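NAD(P)H-flavin oxidoreductase (Agrobacterium tumefaciens str. C58, PDB 2FRE) probably uses bound flavin mononucleotide to pass electrons from NAD(P)H to a second substrate, as in other nitroreductase-family flavoenzymes. Local coordinates at residues L69-A82 with H133-L147. Sequence-based numbering, arbitrary orientation.
With FMN (flavin mononucleotide), chain C.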
loop_
_atom_site.group_PDB
_atom_site.type_symbol
_atom_site.label_atom_id
_atom_site.label_comp_id
_atom_site.label_asym_id
_atom_site.label_seq_id
_atom_site.Cartn_x
_atom_site.Cartn_y
_atom_site.Cartn_z
ATOM N N LEU A 69 -26.640 -2.431 -6.509
ATOM C CA LEU A 69 -26.253 -1.080 -6.157
ATOM C C LEU A 69 -24.739 -0.927 -6.241
ATOM O O LEU A 69 -24.240 0.063 -6.780
ATOM C CB LEU A 69 -26.750 -0.721 -4.765
ATOM C CG LEU A 69 -26.198 0.590 -4.181
ATOM C CD1 LEU A 69 -26.624 1.822 -5.012
ATOM C CD2 LEU A 69 -26.672 0.698 -2.757
ATOM N N PHE A 70 -24.008 -1.888 -5.690
ATOM C CA PHE A 70 -22.550 -1.846 -5.745
ATOM C C PHE A 70 -22.055 -1.874 -7.190
ATOM O O PHE A 70 -21.134 -1.160 -7.536
ATOM C CB PHE A 70 -21.935 -2.992 -4.932
ATOM C CG PHE A 70 -21.803 -2.690 -3.468
ATOM C CD1 PHE A 70 -22.917 -2.438 -2.687
ATOM C CD2 PHE A 70 -20.545 -2.654 -2.861
ATOM C CE1 PHE A 70 -22.788 -2.134 -1.305
ATOM C CE2 PHE A 70 -20.420 -2.362 -1.488
ATOM C CZ PHE A 70 -21.523 -2.104 -0.723
ATOM N N VAL A 71 -22.691 -2.677 -8.038
ATOM C CA VAL A 71 -22.331 -2.716 -9.460
ATOM C C VAL A 71 -22.580 -1.360 -10.151
ATOM O O VAL A 71 -21.734 -0.867 -10.906
ATOM C CB VAL A 71 -23.110 -3.797 -10.214
ATOM C CG1 VAL A 71 -22.896 -3.664 -11.712
ATOM C CG2 VAL A 71 -22.700 -5.210 -9.740
ATOM N N GLU A 72 -23.718 -0.734 -9.877
ATOM C CA GLU A 72 -24.100 0.451 -10.655
ATOM C C GLU A 72 -23.370 1.705 -10.184
ATOM O O GLU A 72 -23.440 2.733 -10.859
ATOM C CB GLU A 72 -25.620 0.632 -10.678
ATOM C CG GLU A 72 -26.211 1.201 -9.428
ATOM C CD GLU A 72 -27.728 1.188 -9.448
ATOM O OE1 GLU A 72 -28.344 1.718 -10.410
ATOM O OE2 GLU A 72 -28.302 0.658 -8.475
ATOM N N LEU A 73 -22.666 1.594 -9.043
ATOM C CA LEU A 73 -21.776 2.622 -8.520
ATOM C C LEU A 73 -20.412 2.628 -9.226
ATOM O O LEU A 73 -19.615 3.543 -9.036
ATOM C CB LEU A 73 -21.571 2.460 -7.012
ATOM C CG LEU A 73 -22.779 2.828 -6.133
ATOM C CD1 LEU A 73 -22.499 2.453 -4.681
ATOM C CD2 LEU A 73 -23.109 4.292 -6.263
ATOM N N LEU A 74 -20.164 1.625 -10.054
ATOM C CA LEU A 74 -19.013 1.629 -10.953
ATOM C C LEU A 74 -19.437 2.230 -12.280
ATOM O O LEU A 74 -20.616 2.147 -12.668
ATOM C CB LEU A 74 -18.526 0.207 -11.212
ATOM C CG LEU A 74 -18.478 -0.726 -10.003
ATOM C CD1 LEU A 74 -18.130 -2.141 -10.445
ATOM C CD2 LEU A 74 -17.510 -0.174 -8.997
HETATM N N MSE A 75 -18.469 2.803 -12.992
HETATM C CA MSE A 75 -18.706 3.262 -14.357
HETATM C C MSE A 75 -18.924 2.089 -15.292
HETATM O O MSE A 75 -18.501 0.969 -15.001
HETATM C CB MSE A 75 -17.575 4.162 -14.834
HETATM C CG MSE A 75 -17.565 5.441 -14.060
HETATM SE SE MSE A 75 -16.119 6.646 -14.527
HETATM C CE MSE A 75 -16.578 8.137 -13.251
ATOM N N GLU A 76 -19.618 2.371 -16.395
ATOM C CA GLU A 76 -20.149 1.359 -17.319
ATOM C C GLU A 76 -19.076 0.393 -17.782
ATOM O O GLU A 76 -19.296 -0.818 -17.814
ATOM C CB GLU A 76 -20.791 2.041 -18.536
ATOM C CG GLU A 76 -21.138 1.104 -19.707
ATOM C CD GLU A 76 -21.903 1.806 -20.844
ATOM O OE1 GLU A 76 -22.356 1.100 -21.788
ATOM O OE2 GLU A 76 -22.056 3.056 -20.802
ATOM N N GLY A 77 -17.921 0.945 -18.149
ATOM C CA GLY A 77 -16.793 0.160 -18.620
ATOM C C GLY A 77 -16.380 -0.887 -17.610
ATOM O O GLY A 77 -16.247 -2.055 -17.943
ATOM N N ASN A 78 -16.181 -0.467 -16.370
ATOM C CA ASN A 78 -15.845 -1.405 -15.297
ATOM C C ASN A 78 -16.980 -2.375 -14.982
ATOM O O ASN A 78 -16.721 -3.549 -14.710
ATOM C CB ASN A 78 -15.434 -0.674 -14.013
ATOM C CG ASN A 78 -14.057 -0.036 -14.103
ATOM O OD1 ASN A 78 -13.799 0.998 -13.460
ATOM N ND2 ASN A 78 -13.162 -0.648 -14.865
ATOM N N GLN A 79 -18.230 -1.913 -15.028
ATOM C CA GLN A 79 -19.366 -2.798 -14.746
ATOM C C GLN A 79 -19.341 -4.061 -15.586
ATOM O O GLN A 79 -19.695 -5.129 -15.105
ATOM C CB GLN A 79 -20.693 -2.098 -15.005
ATOM C CG GLN A 79 -21.062 -1.081 -13.959
ATOM C CD GLN A 79 -22.439 -0.481 -14.186
ATOM O OE1 GLN A 79 -22.656 0.708 -13.941
ATOM N NE2 GLN A 79 -23.380 -1.302 -14.624
ATOM N N LYS A 80 -18.947 -3.914 -16.849
ATOM C CA LYS A 80 -19.025 -4.972 -17.839
ATOM C C LYS A 80 -18.378 -6.257 -17.350
ATOM O O LYS A 80 -18.880 -7.337 -17.611
ATOM C CB LYS A 80 -18.332 -4.532 -19.132
ATOM C CG LYS A 80 -19.064 -3.463 -19.897
ATOM C CD LYS A 80 -18.194 -2.845 -21.000
ATOM C CE LYS A 80 -19.034 -2.274 -22.156
ATOM N NZ LYS A 80 -20.088 -1.260 -21.744
ATOM N N TRP A 81 -17.256 -6.134 -16.639
ATOM C CA TRP A 81 -16.522 -7.303 -16.148
ATOM C C TRP A 81 -16.650 -7.482 -14.645
ATOM O O TRP A 81 -16.719 -8.608 -14.173
ATOM C CB TRP A 81 -15.032 -7.238 -16.561
ATOM C CG TRP A 81 -14.325 -6.001 -16.144
ATOM C CD1 TRP A 81 -14.210 -4.845 -16.861
ATOM C CD2 TRP A 81 -13.636 -5.783 -14.918
ATOM N NE1 TRP A 81 -13.492 -3.926 -16.164
ATOM C CE2 TRP A 81 -13.131 -4.463 -14.959
ATOM C CE3 TRP A 81 -13.406 -6.562 -13.780
ATOM C CZ2 TRP A 81 -12.412 -3.905 -13.910
ATOM C CZ3 TRP A 81 -12.684 -6.005 -12.729
ATOM C CH2 TRP A 81 -12.207 -4.686 -12.797
ATOM N N ALA A 82 -16.672 -6.381 -13.896
ATOM C CA ALA A 82 -16.725 -6.450 -12.432
ATOM C C ALA A 82 -18.043 -7.023 -11.882
ATOM O O ALA A 82 -18.086 -7.499 -10.747
ATOM C CB ALA A 82 -16.446 -5.098 -11.829
ATOM N N HIS A 133 -8.862 -6.563 -7.898
ATOM C CA HIS A 133 -8.664 -5.631 -9.015
ATOM C C HIS A 133 -9.169 -4.261 -8.585
ATOM O O HIS A 133 -10.355 -4.081 -8.302
ATOM C CB HIS A 133 -9.404 -6.145 -10.237
ATOM C CG HIS A 133 -9.023 -5.486 -11.530
ATOM N ND1 HIS A 133 -8.844 -4.125 -11.667
ATOM C CD2 HIS A 133 -8.847 -6.008 -12.762
ATOM C CE1 HIS A 133 -8.562 -3.845 -12.933
ATOM N NE2 HIS A 133 -8.550 -4.970 -13.613
ATOM N N GLY A 134 -8.249 -3.307 -8.489
ATOM C CA GLY A 134 -8.571 -1.962 -8.050
ATOM C C GLY A 134 -9.284 -1.187 -9.137
ATOM O O GLY A 134 -9.056 -1.435 -10.326
HETATM N N MSE A 135 -10.159 -0.263 -8.740
HETATM C CA MSE A 135 -10.890 0.561 -9.708
HETATM C C MSE A 135 -11.052 2.012 -9.260
HETATM O O MSE A 135 -11.538 2.287 -8.169
HETATM C CB MSE A 135 -12.282 -0.039 -10.011
HETATM C CG MSE A 135 -12.247 -1.454 -10.532
HETATM SE SE MSE A 135 -14.080 -2.150 -10.645
HETATM C CE MSE A 135 -14.393 -2.300 -8.690
ATOM N N GLY A 136 -10.647 2.947 -10.115
ATOM C CA GLY A 136 -10.945 4.363 -9.920
ATOM C C GLY A 136 -12.084 4.857 -10.795
ATOM O O GLY A 136 -12.613 5.956 -10.565
ATOM N N GLY A 137 -12.476 4.055 -11.785
ATOM C CA GLY A 137 -13.608 4.350 -12.648
ATOM C C GLY A 137 -14.913 4.069 -11.913
ATOM O O GLY A 137 -15.586 3.077 -12.167
ATOM N N ILE A 138 -15.236 4.954 -10.982
ATOM C CA ILE A 138 -16.344 4.771 -10.055
ATOM C C ILE A 138 -16.976 6.125 -9.774
ATOM O O ILE A 138 -16.319 7.154 -9.924
ATOM C CB ILE A 138 -15.858 4.166 -8.714
ATOM C CG1 ILE A 138 -14.909 5.119 -7.974
ATOM C CG2 ILE A 138 -15.152 2.823 -8.926
ATOM C CD1 ILE A 138 -14.362 4.518 -6.702
ATOM N N PHE A 139 -18.239 6.126 -9.348
ATOM C CA PHE A 139 -18.946 7.375 -9.063
ATOM C C PHE A 139 -18.783 7.718 -7.576
ATOM O O PHE A 139 -19.592 7.299 -6.753
ATOM C CB PHE A 139 -20.433 7.231 -9.428
ATOM C CG PHE A 139 -20.697 6.931 -10.882
ATOM C CD1 PHE A 139 -20.583 7.920 -11.846
ATOM C CD2 PHE A 139 -21.127 5.681 -11.276
ATOM C CE1 PHE A 139 -20.856 7.654 -13.172
ATOM C CE2 PHE A 139 -21.386 5.400 -12.596
ATOM C CZ PHE A 139 -21.261 6.393 -13.547
ATOM N N LYS A 140 -17.737 8.472 -7.227
ATOM C CA LYS A 140 -17.380 8.692 -5.817
ATOM C C LYS A 140 -18.454 9.440 -5.011
ATOM O O LYS A 140 -18.717 9.093 -3.861
ATOM C CB LYS A 140 -16.046 9.455 -5.681
ATOM C CG LYS A 140 -14.796 8.654 -6.026
ATOM C CD LYS A 140 -13.553 9.513 -5.728
ATOM C CE LYS A 140 -12.228 8.789 -5.978
ATOM N NZ LYS A 140 -11.023 9.525 -5.359
ATOM N N ASP A 141 -19.047 10.472 -5.601
ATOM C CA ASP A 141 -20.096 11.226 -4.925
ATOM C C ASP A 141 -21.342 10.375 -4.710
ATOM O O ASP A 141 -21.948 10.440 -3.646
ATOM C CB ASP A 141 -20.430 12.505 -5.690
ATOM C CG ASP A 141 -19.330 13.544 -5.590
ATOM O OD1 ASP A 141 -18.454 13.413 -4.720
ATOM O OD2 ASP A 141 -19.345 14.512 -6.373
ATOM N N ARG A 142 -21.713 9.562 -5.698
ATOM C CA ARG A 142 -22.845 8.638 -5.537
ATOM C C ARG A 142 -22.533 7.569 -4.486
ATOM O O ARG A 142 -23.417 7.163 -3.732
ATOM C CB ARG A 142 -23.207 7.935 -6.851
ATOM C CG ARG A 142 -23.515 8.847 -8.024
ATOM C CD ARG A 142 -24.014 8.031 -9.212
ATOM N NE ARG A 142 -23.993 8.817 -10.445
ATOM C CZ ARG A 142 -24.187 8.317 -11.663
ATOM N NH1 ARG A 142 -24.433 7.033 -11.828
ATOM N NH2 ARG A 142 -24.136 9.111 -12.726
ATOM N N ILE A 143 -21.291 7.089 -4.454
ATOM C CA ILE A 143 -20.874 6.149 -3.411
ATOM C C ILE A 143 -21.074 6.746 -2.014
ATOM O O ILE A 143 -21.635 6.101 -1.118
ATOM C CB ILE A 143 -19.386 5.682 -3.619
ATOM C CG1 ILE A 143 -19.304 4.776 -4.856
ATOM C CG2 ILE A 143 -18.856 4.951 -2.395
ATOM C CD1 ILE A 143 -17.929 4.744 -5.499
ATOM N N VAL A 144 -20.615 7.982 -1.833
ATOM C CA VAL A 144 -20.742 8.665 -0.554
ATOM C C VAL A 144 -22.202 8.793 -0.121
ATOM O O VAL A 144 -22.539 8.546 1.030
ATOM C CB VAL A 144 -20.068 10.075 -0.610
ATOM C CG1 VAL A 144 -20.442 10.924 0.604
ATOM C CG2 VAL A 144 -18.559 9.914 -0.707
ATOM N N GLU A 145 -23.061 9.163 -1.058
ATOM C CA GLU A 145 -24.475 9.372 -0.771
ATOM C C GLU A 145 -25.186 8.040 -0.532
ATOM O O GLU A 145 -25.864 7.880 0.472
ATOM C CB GLU A 145 -25.133 10.107 -1.935
ATOM C CG GLU A 145 -26.572 10.488 -1.693
ATOM C CD GLU A 145 -26.740 11.388 -0.473
ATOM O OE1 GLU A 145 -25.825 12.210 -0.200
ATOM O OE2 GLU A 145 -27.787 11.270 0.211
ATOM N N LYS A 146 -25.024 7.087 -1.452
ATOM C CA LYS A 146 -25.765 5.823 -1.393
ATOM C C LYS A 146 -25.290 4.878 -0.285
ATOM O O LYS A 146 -26.075 4.058 0.197
ATOM C CB LYS A 146 -25.714 5.091 -2.742
ATOM C CG LYS A 146 -26.448 5.781 -3.877
ATOM C CD LYS A 146 -27.975 5.648 -3.790
ATOM C CE LYS A 146 -28.620 5.993 -5.145
ATOM N NZ LYS A 146 -30.082 6.272 -5.095
ATOM N N LEU A 147 -24.017 4.962 0.100
ATOM C CA LEU A 147 -23.466 4.057 1.117
ATOM C C LEU A 147 -23.299 4.728 2.480
ATOM O O LEU A 147 -22.702 4.149 3.388
ATOM C CB LEU A 147 -22.135 3.435 0.652
ATOM C CG LEU A 147 -22.204 2.651 -0.677
ATOM C CD1 LEU A 147 -20.925 1.947 -0.945
ATOM C CD2 LEU A 147 -23.366 1.626 -0.718
HETATM N N1 FMN C . -8.370 -1.225 -13.827
HETATM C C2 FMN C . -9.517 -1.065 -14.603
HETATM O O2 FMN C . -9.771 -1.872 -15.504
HETATM N N3 FMN C . -10.369 0.005 -14.390
HETATM C C4 FMN C . -10.131 0.927 -13.407
HETATM O O4 FMN C . -11.029 1.737 -13.100
HETATM C C4A FMN C . -8.971 0.760 -12.620
HETATM N N5 FMN C . -8.684 1.667 -11.615
HETATM C C5A FMN C . -7.583 1.447 -10.803
HETATM C C6 FMN C . -7.324 2.338 -9.776
HETATM C C7 FMN C . -6.242 2.150 -8.940
HETATM C C7M FMN C . -6.341 2.825 -7.600
HETATM C C8 FMN C . -5.375 1.069 -9.134
HETATM C C8M FMN C . -4.567 0.526 -7.979
HETATM C C9 FMN C . -5.625 0.171 -10.163
HETATM C C9A FMN C . -6.725 0.374 -11.018
HETATM N N10 FMN C . -6.970 -0.503 -12.053
HETATM C C10 FMN C . -8.104 -0.318 -12.836
HETATM C "C1'" FMN C . -6.014 -1.622 -12.381
HETATM C "C2'" FMN C . -4.615 -1.174 -12.799
HETATM O "O2'" FMN C . -4.564 -0.772 -14.163
HETATM C "C3'" FMN C . -3.611 -2.288 -12.515
HETATM O "O3'" FMN C . -3.535 -2.517 -11.113
HETATM C "C4'" FMN C . -2.243 -1.958 -13.100
HETATM O "O4'" FMN C . -2.306 -1.920 -14.516
HETATM C "C5'" FMN C . -1.152 -2.937 -12.681
HETATM O "O5'" FMN C . -1.463 -4.256 -13.103
HETATM P P FMN C . -1.541 -5.472 -12.053
HETATM O O1P FMN C . -0.117 -5.725 -11.587
HETATM O O2P FMN C . -2.390 -5.057 -10.862
HETATM O O3P FMN C . -2.148 -6.636 -12.787
HETATM O O HOH W 1 -24.954 4.927 -9.966
#
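The Phe139 ring is sandwiched between selenomethionine Met75 and Arg142. With chi1 at -67°, Met75 CG stands anti to its own carbonyl carbon and lies over one face, 4.1 Å from the ring centroid and 19° off the normal, a CH-pi contact; the extended chain carries SE on above the same face, a more distant Met-aromatic contact. Arg142 NH1 lies over the centre of the opposite face, 3.4 Å above the plane. A water joins the guanidinium edge to Glu72 O. Two backbone bonds fix this arrangement, Phe139 N to Leu73 O (2.9 Å) and Met75 N to Gly137 O (3.0 Å), flanking a single bridge between Leu74 and Ile138. On the helix 140-146 side, Leu73 meets Leu147 tip to tip, CD1 to CG at 4.0 Å, while its CD2 rests on Arg142 CB.

Toward the flavin, selenomethionine Met135 bends at chi3, bringing CE to Leu74 CD2 (3.8 Å) while SE lies obliquely beside the Trp81 ring. Trp81 CH2 sits over the centre of the His133 ring, 3.4 Å above its plane, though the ring planes are inclined at 38°. Just beyond Met135, Gly136 N donates to FMN N5 (2.8 Å) and Gly137 N to FMN O4. Helix 76-82, through Asn78 and Trp81, and strand 131-135 with the glycines after it line the FMN pocket, and backbone N-H donation to flavin N5 is characteristic of the nitroreductase fold.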